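Sulfite reductase [ferredoxin] (Mycobacterium tuberculosis, PDB 1ZJ8) catalyses the six-electron reduction of sulfite to sulfide with electrons from ferredoxin, using a siroheme and a [4Fe-4S] cluster. Local coordinates at residues Arg217-Ala222 and Ser286-Tyr291; Val236-Val241 and Pro278-Ala283. One frame throughout, in Å; residues are numbered along the deposited sequence.

Overall arrangement
Both contacts fasten helix 277-291 to one mixed sheet: interaction 1 joins its C-terminal end to strand 219-224, and interaction 2 joins an earlier turn to the neighbouring parallel strand 236-243. Their centres lie about 12 Å apart, and interaction 2 is nested along the chain inside the loop that interaction 1 closes. A222 O and F238 N, 2.9 Å apart, link the strands, while T221 OG1 and W281 NE1, 3.0 Å apart, tie strand to helix. Interaction 1 reaches the siroheme through R217, K218 and K220, and the K218 side chain is about 8 Å from the iron-sulfur cluster; the V236 side chain of interaction 2 lies about 12 Å from the siroheme.

Interaction 1 of 2, residues Arg217-Ala222 and Ser286-Tyr291; sequences RKYKTA and SVFRDY. With SRM (siroheme), chain E.
With CG anti to the backbone N in both residues (chi1 -173° in Y219, -177° in F288), the two aromatic side chains reach across from strand and helix to meet. Y219 CD1 comes to 3.5 Å from F288 CD2. The planes are inclined by 20°, but the side chains slide past each other in opposite directions and the rings, with centroids 5.5 Å apart, barely overlap.

The far end of the F288 ring turns to the backbone of R217, whose O lies near the ring plane, 3.5 Å from F288 CE2. No hydrogen bond crosses between the segments. L302 of helix 302-309 also packs on F288, and the Y219 hydroxyl has a weak hydrogen bond to T285.

The contact belongs to the siroheme- and [4Fe-4S]-dependent sulfite and nitrite reductase fold: helix 277-291 packs against a mixed sheet whose strand 219-224 lies beside the siroheme. Y219 points at the helix, whereas K218, just before the strand, and K220 run to the siroheme. The K220 chain is extended beyond CG and carries NZ to the siroheme carboxylates, where a weak hydrogen bond to O3C is assigned, although the position of NZ is doubtful. R217 NH2 lies 3.1 Å from siroheme O4D, and its NE is held by the carbonyl of R297. These cationic chains line a pocket for the carboxylate-rich cofactor and would be expected to offset its negative charge. On the helix, R289 grips D290 side-on, and D290 OD2 is also hydrogen-bonded to Y322.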
loop_
_atom_site.group_PDB
_atom_site.type_symbol
_atom_site.label_atom_id
_atom_site.label_comp_id
_atom_site.label_asym_id
_atom_site.label_seq_id
_atom_site.Cartn_x
_atom_site.Cartn_y
_atom_site.Cartn_z
ATOM N N ARG A 217 -5.396 15.403 -5.395
ATOM C CA ARG A 217 -4.445 14.329 -5.647
ATOM C C ARG A 217 -5.048 12.965 -5.331
ATOM O O ARG A 217 -6.275 12.832 -5.175
ATOM C CB ARG A 217 -3.194 14.557 -4.802
ATOM C CG ARG A 217 -1.990 14.999 -5.594
ATOM C CD ARG A 217 -0.710 14.657 -4.829
ATOM N NE ARG A 217 0.466 14.644 -5.687
ATOM C CZ ARG A 217 0.688 13.736 -6.626
ATOM N NH1 ARG A 217 -0.176 12.742 -6.858
ATOM N NH2 ARG A 217 1.791 13.837 -7.345
ATOM N N LYS A 218 -4.179 11.950 -5.257
ATOM C CA LYS A 218 -4.570 10.617 -4.807
ATOM C C LYS A 218 -5.087 10.659 -3.363
ATOM O O LYS A 218 -4.674 11.517 -2.563
ATOM C CB LYS A 218 -3.400 9.625 -4.956
ATOM C CG LYS A 218 -2.195 9.880 -4.063
ATOM C CD LYS A 218 -1.216 8.706 -4.060
ATOM C CE LYS A 218 -0.085 8.859 -5.083
ATOM N NZ LYS A 218 0.755 7.614 -5.167
ATOM N N TYR A 219 -5.977 9.710 -3.060
ATOM C CA TYR A 219 -6.741 9.663 -1.809
ATOM C C TYR A 219 -6.893 8.230 -1.299
ATOM O O TYR A 219 -7.543 7.399 -1.924
ATOM C CB TYR A 219 -8.118 10.244 -2.062
ATOM C CG TYR A 219 -9.014 10.447 -0.860
ATOM C CD1 TYR A 219 -8.841 11.527 -0.034
ATOM C CD2 TYR A 219 -10.082 9.600 -0.611
ATOM C CE1 TYR A 219 -9.683 11.751 1.035
ATOM C CE2 TYR A 219 -10.937 9.821 0.453
ATOM C CZ TYR A 219 -10.736 10.910 1.278
ATOM O OH TYR A 219 -11.572 11.165 2.349
ATOM N N LYS A 220 -6.303 7.968 -0.142
ATOM C CA LYS A 220 -6.160 6.630 0.389
ATOM C C LYS A 220 -7.032 6.435 1.627
ATOM O O LYS A 220 -7.004 7.250 2.571
ATOM C CB LYS A 220 -4.686 6.369 0.741
ATOM C CG LYS A 220 -3.821 6.132 -0.468
ATOM C CD LYS A 220 -2.336 6.059 -0.127
ATOM C CE LYS A 220 -1.542 5.681 -1.387
ATOM N NZ LYS A 220 -0.070 5.925 -1.315
ATOM N N THR A 221 -7.744 5.310 1.636
ATOM C CA THR A 221 -8.719 5.025 2.664
ATOM C C THR A 221 -8.483 3.645 3.308
ATOM O O THR A 221 -8.158 2.654 2.618
ATOM C CB THR A 221 -10.142 5.137 2.077
ATOM O OG1 THR A 221 -10.376 6.492 1.673
ATOM C CG2 THR A 221 -11.201 4.729 3.084
ATOM N N ALA A 222 -8.675 3.593 4.631
ATOM C CA ALA A 222 -8.611 2.353 5.376
ATOM C C ALA A 222 -9.809 2.180 6.334
ATOM O O ALA A 222 -10.114 3.077 7.121
ATOM C CB ALA A 222 -7.327 2.314 6.128
ATOM N N SER A 286 -15.269 15.072 0.174
ATOM C CA SER A 286 -15.827 16.310 -0.413
ATOM C C SER A 286 -15.078 17.542 0.059
ATOM O O SER A 286 -14.813 18.452 -0.724
ATOM C CB SER A 286 -17.307 16.429 -0.084
ATOM O OG SER A 286 -18.008 15.282 -0.563
ATOM N N VAL A 287 -14.695 17.557 1.329
ATOM C CA VAL A 287 -13.857 18.644 1.816
ATOM C C VAL A 287 -12.534 18.658 1.061
ATOM O O VAL A 287 -12.088 19.709 0.611
ATOM C CB VAL A 287 -13.562 18.540 3.310
ATOM C CG1 VAL A 287 -12.666 19.715 3.753
ATOM C CG2 VAL A 287 -14.872 18.486 4.107
ATOM N N PHE A 288 -11.915 17.492 0.916
ATOM C CA PHE A 288 -10.673 17.374 0.150
ATOM C C PHE A 288 -10.841 18.019 -1.221
ATOM O O PHE A 288 -10.075 18.899 -1.593
ATOM C CB PHE A 288 -10.255 15.887 0.011
ATOM C CG PHE A 288 -8.931 15.657 -0.718
ATOM C CD1 PHE A 288 -7.797 16.441 -0.445
ATOM C CD2 PHE A 288 -8.809 14.622 -1.651
ATOM C CE1 PHE A 288 -6.582 16.222 -1.106
ATOM C CE2 PHE A 288 -7.584 14.395 -2.324
ATOM C CZ PHE A 288 -6.475 15.203 -2.045
ATOM N N ARG A 289 -11.851 17.581 -1.965
ATOM C CA ARG A 289 -12.079 18.076 -3.332
ATOM C C ARG A 289 -12.216 19.598 -3.343
ATOM O O ARG A 289 -11.600 20.280 -4.169
ATOM C CB ARG A 289 -13.322 17.430 -3.951
ATOM C CG ARG A 289 -13.702 17.947 -5.371
ATOM C CD ARG A 289 -15.142 17.583 -5.757
ATOM N NE ARG A 289 -16.060 17.930 -4.674
ATOM C CZ ARG A 289 -17.307 17.487 -4.540
ATOM N NH1 ARG A 289 -17.845 16.664 -5.439
ATOM N NH2 ARG A 289 -18.020 17.874 -3.484
ATOM N N ASP A 290 -12.999 20.129 -2.407
ATOM C CA ASP A 290 -13.363 21.548 -2.428
ATOM C C ASP A 290 -12.298 22.487 -1.801
ATOM O O ASP A 290 -12.111 23.620 -2.268
ATOM C CB ASP A 290 -14.755 21.717 -1.777
ATOM C CG ASP A 290 -15.878 20.953 -2.545
ATOM O OD1 ASP A 290 -15.763 20.755 -3.770
ATOM O OD2 ASP A 290 -16.882 20.546 -1.931
ATOM N N TYR A 291 -11.584 22.016 -0.780
ATOM C CA TYR A 291 -10.622 22.857 -0.048
ATOM C C TYR A 291 -9.150 22.394 -0.117
ATOM O O TYR A 291 -8.252 23.087 0.380
ATOM C CB TYR A 291 -11.032 22.943 1.425
ATOM C CG TYR A 291 -12.270 23.785 1.732
ATOM C CD1 TYR A 291 -13.564 23.285 1.505
ATOM C CD2 TYR A 291 -12.143 25.070 2.307
ATOM C CE1 TYR A 291 -14.691 24.059 1.819
ATOM C CE2 TYR A 291 -13.252 25.836 2.622
ATOM C CZ TYR A 291 -14.519 25.335 2.374
ATOM O OH TYR A 291 -15.610 26.108 2.691
HETATM FE FE SRM E . 2.910 4.170 -4.635
HETATM C CHA SRM E . 3.890 6.215 -7.189
HETATM C CHB SRM E . 4.293 1.560 -6.214
HETATM C CHC SRM E . 1.933 2.218 -2.220
HETATM C CHD SRM E . 3.584 6.681 -2.360
HETATM N NA SRM E . 3.719 3.902 -6.443
HETATM C C1A SRM E . 3.928 4.823 -7.410
HETATM C C2A SRM E . 4.213 4.232 -8.757
HETATM C CMA SRM E . 2.955 4.208 -9.569
HETATM C CDA SRM E . 5.375 4.890 -9.446
HETATM C CEA SRM E . 5.127 5.855 -10.561
HETATM O O3A SRM E . 4.502 6.893 -10.318
HETATM O O4A SRM E . 5.531 5.623 -11.710
HETATM C C3A SRM E . 4.628 2.856 -8.362
HETATM C CAA SRM E . 4.157 1.778 -9.279
HETATM C CBA SRM E . 5.278 1.657 -10.277
HETATM C CCA SRM E . 5.400 0.253 -10.773
HETATM O O1A SRM E . 5.262 -0.689 -9.962
HETATM O O2A SRM E . 5.616 0.068 -11.995
HETATM C C4A SRM E . 4.178 2.750 -6.945
HETATM N NB SRM E . 2.962 2.222 -4.373
HETATM C C1B SRM E . 3.512 1.250 -5.104
HETATM C C2B SRM E . 3.204 -0.147 -4.643
HETATM C CMB SRM E . 2.953 -1.127 -5.755
HETATM C CDB SRM E . 4.379 -0.624 -3.857
HETATM C CEB SRM E . 4.335 -1.999 -3.292
HETATM O O3B SRM E . 5.086 -2.914 -3.695
HETATM O O4B SRM E . 3.510 -2.205 -2.402
HETATM C C3B SRM E . 2.021 0.147 -3.746
HETATM C CAB SRM E . 0.734 0.144 -4.530
HETATM C CBB SRM E . -0.449 -0.161 -3.664
HETATM C CCB SRM E . -1.723 0.072 -4.424
HETATM O O1B SRM E . -2.368 -0.871 -4.876
HETATM O O2B SRM E . -2.169 1.204 -4.585
HETATM C C4B SRM E . 2.293 1.590 -3.414
HETATM N NC SRM E . 2.900 4.358 -2.711
HETATM C C1C SRM E . 2.285 3.511 -1.861
HETATM C C2C SRM E . 2.382 3.890 -0.529
HETATM C CDC SRM E . 2.075 3.114 0.707
HETATM C CEC SRM E . 0.710 3.080 1.276
HETATM O O3C SRM E . -0.251 3.554 0.628
HETATM O O4C SRM E . 0.611 2.579 2.405
HETATM C C3C SRM E . 2.906 5.145 -0.608
HETATM C CAC SRM E . 3.147 5.909 0.653
HETATM C CBC SRM E . 1.980 6.431 1.465
HETATM C CCC SRM E . 1.469 7.708 0.820
HETATM O O1C SRM E . 0.856 7.669 -0.281
HETATM O O2C SRM E . 1.711 8.784 1.425
HETATM C C4C SRM E . 3.147 5.434 -1.926
HETATM N ND SRM E . 3.268 6.156 -4.785
HETATM C C1D SRM E . 3.685 6.897 -3.745
HETATM C C2D SRM E . 4.324 8.051 -4.236
HETATM C CAD SRM E . 4.356 9.360 -3.467
HETATM C CBD SRM E . 3.272 10.363 -3.714
HETATM C CCD SRM E . 3.130 11.631 -2.922
HETATM O O1D SRM E . 2.103 11.743 -2.215
HETATM O O2D SRM E . 4.007 12.534 -2.966
HETATM C C3D SRM E . 4.273 7.972 -5.617
HETATM C CDD SRM E . 4.412 9.138 -6.557
HETATM C CED SRM E . 3.300 10.134 -6.805
HETATM O O3D SRM E . 2.146 9.913 -6.434
HETATM O O4D SRM E . 3.517 11.205 -7.388
HETATM C C4D SRM E . 3.615 6.796 -5.943
#

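Interaction 2 of 2, residues Val236-Val241 and Pro278-Ala283; sequences VAFIGV and PEVWAA
V280 is the first residue of helix segment 278-283 to meet strand 236-241, placing CG1 at the edge of the F238 ring, 3.9 Å from CE2. Its CG1 is anti to the backbone N (chi1 172°), which directs this methyl at the phenyl ring. W281 follows and meets two strand residues. Its CD1 is 3.8 Å from F238 CE1, which lies in the plane of the indole at its edge, and the two side chains cross at about a right angle. F238 CZ also comes obliquely to 3.7 Å from W281 N. Further along the indole, NE1 comes to 3.9 Å from V236 CG1. The indole also meets the ring of Y206 and the side chain of I202 in helix 196-206.

The axes of the two short segments run nearly antiparallel, at 160°, and approach to 10.1 Å. V236 and F238, alternate residues of the strand, both point at the helix, as expected for a helix layered on a sheet.

The chemistry across this buried interface is apolar, with no hydrogen bond; the one polar atom of the indole, NE1, is satisfied by T221 OG1 on the adjacent strand, which implies that dispersion and shape hold these segments together, while that bond would help to orient the indole.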
loop_
_atom_site.group_PDB
_atom_site.type_symbol
_atom_site.label_atom_id
_atom_site.label_comp_id
_atom_site.label_asym_id
_atom_site.label_seq_id
_atom_site.Cartn_x
_atom_site.Cartn_y
_atom_site.Cartn_z
ATOM N N VAL A 236 -7.704 9.038 5.143
ATOM C CA VAL A 236 -8.896 8.914 5.989
ATOM C C VAL A 236 -9.007 7.473 6.502
ATOM O O VAL A 236 -8.781 6.527 5.756
ATOM C CB VAL A 236 -10.210 9.352 5.234
ATOM C CG1 VAL A 236 -10.510 8.447 4.044
ATOM C CG2 VAL A 236 -11.409 9.381 6.192
ATOM N N ALA A 237 -9.335 7.309 7.778
ATOM C CA ALA A 237 -9.435 5.973 8.360
ATOM C C ALA A 237 -10.622 5.834 9.321
ATOM O O ALA A 237 -10.909 6.736 10.121
ATOM C CB ALA A 237 -8.139 5.606 9.048
ATOM N N PHE A 238 -11.327 4.709 9.206
ATOM C CA PHE A 238 -12.406 4.365 10.128
ATOM C C PHE A 238 -11.992 3.079 10.849
ATOM O O PHE A 238 -11.981 2.000 10.251
ATOM C CB PHE A 238 -13.719 4.155 9.370
ATOM C CG PHE A 238 -14.225 5.383 8.656
ATOM C CD1 PHE A 238 -13.664 5.788 7.451
ATOM C CD2 PHE A 238 -15.292 6.108 9.168
ATOM C CE1 PHE A 238 -14.145 6.918 6.776
ATOM C CE2 PHE A 238 -15.777 7.223 8.509
ATOM C CZ PHE A 238 -15.201 7.630 7.307
ATOM N N ILE A 239 -11.619 3.194 12.118
ATOM C CA ILE A 239 -11.065 2.061 12.853
ATOM C C ILE A 239 -11.973 1.735 14.033
ATOM O O ILE A 239 -12.337 2.618 14.787
ATOM C CB ILE A 239 -9.609 2.355 13.320
ATOM C CG1 ILE A 239 -8.529 2.000 12.271
ATOM C CG2 ILE A 239 -9.278 1.517 14.541
ATOM C CD1 ILE A 239 -8.920 1.958 10.824
ATOM N N GLY A 240 -12.332 0.461 14.172
ATOM C CA GLY A 240 -13.285 -0.013 15.190
ATOM C C GLY A 240 -13.028 0.408 16.629
ATOM O O GLY A 240 -11.876 0.487 17.056
ATOM N N VAL A 241 -14.110 0.692 17.362
ATOM C CA VAL A 241 -14.066 0.884 18.824
ATOM C C VAL A 241 -15.442 0.805 19.477
ATOM O O VAL A 241 -16.452 1.205 18.886
ATOM C CB VAL A 241 -13.430 2.229 19.256
ATOM C CG1 VAL A 241 -14.364 3.419 18.957
ATOM C CG2 VAL A 241 -13.040 2.174 20.750
ATOM N N PRO A 278 -20.251 5.257 5.075
ATOM C CA PRO A 278 -20.212 5.727 3.675
ATOM C C PRO A 278 -20.509 7.234 3.510
ATOM O O PRO A 278 -19.874 7.929 2.691
ATOM C CB PRO A 278 -21.300 4.874 3.000
ATOM C CG PRO A 278 -21.373 3.628 3.798
ATOM C CD PRO A 278 -21.084 4.049 5.224
ATOM N N GLU A 279 -21.472 7.704 4.299
ATOM C CA GLU A 279 -21.928 9.101 4.310
ATOM C C GLU A 279 -20.788 10.057 4.754
ATOM O O GLU A 279 -20.460 11.065 4.114
ATOM C CB GLU A 279 -23.073 9.188 5.327
ATOM C CG GLU A 279 -24.270 9.992 4.950
ATOM C CD GLU A 279 -25.268 10.080 6.124
ATOM O OE1 GLU A 279 -24.841 10.345 7.283
ATOM O OE2 GLU A 279 -26.489 9.900 5.881
ATOM N N VAL A 280 -20.201 9.709 5.885
ATOM C CA VAL A 280 -19.161 10.506 6.489
ATOM C C VAL A 280 -17.925 10.469 5.598
ATOM O O VAL A 280 -17.232 11.487 5.443
ATOM C CB VAL A 280 -18.829 9.965 7.882
ATOM C CG1 VAL A 280 -17.595 10.657 8.453
ATOM C CG2 VAL A 280 -20.039 10.116 8.811
ATOM N N TRP A 281 -17.654 9.294 5.017
ATOM C CA TRP A 281 -16.532 9.137 4.097
ATOM C C TRP A 281 -16.692 10.127 2.953
ATOM O O TRP A 281 -15.734 10.817 2.579
ATOM C CB TRP A 281 -16.467 7.707 3.564
ATOM C CG TRP A 281 -15.339 7.464 2.619
ATOM C CD1 TRP A 281 -14.090 6.999 2.929
ATOM C CD2 TRP A 281 -15.348 7.674 1.201
ATOM N NE1 TRP A 281 -13.322 6.909 1.791
ATOM C CE2 TRP A 281 -14.071 7.312 0.715
ATOM C CE3 TRP A 281 -16.302 8.146 0.296
ATOM C CZ2 TRP A 281 -13.735 7.387 -0.639
ATOM C CZ3 TRP A 281 -15.962 8.213 -1.052
ATOM C CH2 TRP A 281 -14.688 7.832 -1.504
ATOM N N ALA A 282 -17.912 10.210 2.417
ATOM C CA ALA A 282 -18.193 11.112 1.298
ATOM C C ALA A 282 -17.912 12.573 1.683
ATOM O O ALA A 282 -17.308 13.323 0.921
ATOM C CB ALA A 282 -19.622 10.936 0.824
ATOM N N ALA A 283 -18.317 12.947 2.886
ATOM C CA ALA A 283 -18.169 14.303 3.357
ATOM C C ALA A 283 -16.696 14.695 3.514
ATOM O O ALA A 283 -16.286 15.817 3.170
ATOM C CB ALA A 283 -18.888 14.456 4.666
#